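Local coordinates for protein aldehyde dehydrogenase 12 (PDB 6D97) that catalyses the NAD-dependent oxidation of L-glutamate gamma-semialdehyde to glutamate, the last step of proline catabolism in plants, at residues 324-329 / 365-370. Sequence-based numbering, arbitrary orientation.
Sequences SGQKCS and PVLTVT
Two loops without strand pairing approach each other here, Ser-324 facing Val-366 with CA atoms 7.0 Å apart, while Gln-326 spans the separation from the centre of an inverse gamma turn closed by a weak bond from Lys-327 N to Gly-325 O. The sequence Gly-Gln-Lys-Cys belongs to the cysteine signature of aldehyde dehydrogenases, consistent with Cys-328 being the nucleophile of the family, and the facing loop carries Thr-368 of the NAD pocket. The pair illustrates how one carboxamide can join two loops by pairing its oxygen with a backbone N-H and its nitrogen with a backbone carbonyl. With CG anti to the carbonyl carbon (chi1 -64°) and the chain extended beyond it, the amide of Gln-326 reaches the backbone of 365-367. Its OE1 accepts a hydrogen bond from Leu-367 N at 2.8 Å, nearly straight at 164°, with the donor tilted 28° from the carbonyl plane. NE2 gives a weak, bent bond to Pro-365 O, 3.0 Å away, and also a hydrogen bond to Cys-323 O, so both ends of the amide are engaged, which should restrain its rotation. Between these two backbone groups of 365-367, Val-366 CA comes within 3.3 Å of Gln-326 OE1. Apolar packing is slight: Ser-324 CB comes no nearer than 4.4 Å to Val-366 CG2, and the Val-366 side chain touches Met-374 of helix 371-382. Phe-198, another residue of the NAD pocket, touches Gln-326, Leu-367 and Thr-368 alike. A water extends the link toward the cofactor: it accepts from Thr-368 OG1 and donates to Gln-326 OE1 over 2.9 Å, giving that oxygen its second hydrogen bond.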
# COMPACT_ATOMS: atom_id res chain seq x y z
N SER A 324 13.62 -23.64 28.49
CA SER A 324 12.96 -23.81 29.79
C SER A 324 11.81 -22.83 29.96
O SER A 324 11.61 -22.24 31.02
CB SER A 324 13.96 -23.69 30.94
OG SER A 324 15.17 -24.37 30.64
N GLY A 325 11.06 -22.62 28.88
CA GLY A 325 9.90 -21.75 28.89
C GLY A 325 10.19 -20.27 28.94
O GLY A 325 9.25 -19.48 29.01
N GLN A 326 11.46 -19.87 28.90
CA GLN A 326 11.82 -18.46 29.03
C GLN A 326 11.70 -17.74 27.68
O GLN A 326 12.66 -17.19 27.14
CB GLN A 326 13.22 -18.33 29.62
CG GLN A 326 13.31 -18.89 31.04
CD GLN A 326 14.73 -18.93 31.55
OE1 GLN A 326 15.12 -18.14 32.40
NE2 GLN A 326 15.51 -19.87 31.02
N LYS A 327 10.48 -17.76 27.14
CA LYS A 327 10.10 -16.99 25.97
C LYS A 327 8.83 -16.22 26.29
O LYS A 327 7.91 -16.77 26.91
CB LYS A 327 9.87 -17.89 24.75
CG LYS A 327 11.07 -18.74 24.37
CD LYS A 327 10.77 -19.58 23.14
CE LYS A 327 12.05 -20.02 22.44
NZ LYS A 327 11.78 -20.94 21.31
N CYS A 328 8.77 -14.95 25.88
CA CYS A 328 7.51 -14.23 26.04
C CYS A 328 6.38 -14.88 25.25
O CYS A 328 5.21 -14.53 25.48
CB CYS A 328 7.65 -12.77 25.62
SG CYS A 328 9.26 -12.33 24.94
N SER A 329 6.70 -15.81 24.35
CA SER A 329 5.73 -16.50 23.51
C SER A 329 5.45 -17.93 23.97
O SER A 329 4.70 -18.64 23.29
CB SER A 329 6.21 -16.51 22.06
OG SER A 329 7.48 -17.14 21.94
N PRO A 365 18.81 -23.45 33.73
CA PRO A 365 18.57 -22.39 34.71
C PRO A 365 17.43 -21.47 34.28
O PRO A 365 17.22 -21.21 33.09
CB PRO A 365 19.91 -21.63 34.75
CG PRO A 365 20.91 -22.59 34.21
CD PRO A 365 20.18 -23.43 33.20
N VAL A 366 16.68 -21.00 35.28
CA VAL A 366 15.55 -20.10 35.08
C VAL A 366 15.92 -18.80 35.77
O VAL A 366 15.90 -18.71 37.01
CB VAL A 366 14.25 -20.68 35.64
CG1 VAL A 366 13.11 -19.72 35.40
CG2 VAL A 366 13.96 -22.03 34.99
N LEU A 367 16.25 -17.78 34.98
CA LEU A 367 16.99 -16.64 35.50
C LEU A 367 16.14 -15.69 36.33
O LEU A 367 16.69 -14.86 37.06
CB LEU A 367 17.66 -15.88 34.36
CG LEU A 367 18.72 -16.63 33.53
CD1 LEU A 367 19.66 -15.66 32.83
CD2 LEU A 367 19.50 -17.60 34.40
N THR A 368 14.81 -15.77 36.24
CA THR A 368 13.96 -14.82 36.96
C THR A 368 12.91 -15.47 37.84
O THR A 368 12.08 -14.75 38.42
CB THR A 368 13.28 -13.85 35.98
OG1 THR A 368 12.48 -14.59 35.05
CG2 THR A 368 14.31 -13.03 35.23
N VAL A 369 12.90 -16.80 37.98
CA VAL A 369 12.00 -17.47 38.91
C VAL A 369 12.79 -18.55 39.63
O VAL A 369 13.40 -19.41 38.99
CB VAL A 369 10.77 -18.10 38.22
CG1 VAL A 369 9.73 -18.52 39.25
CG2 VAL A 369 10.17 -17.15 37.20
N THR A 370 12.80 -18.50 40.96
CA THR A 370 13.51 -19.51 41.73
C THR A 370 12.75 -20.83 41.73
O THR A 370 11.56 -20.90 41.40
CB THR A 370 13.72 -19.04 43.17
OG1 THR A 370 12.45 -18.94 43.83
CG2 THR A 370 14.41 -17.69 43.20
O HOH W 1 13.12 -16.77 33.91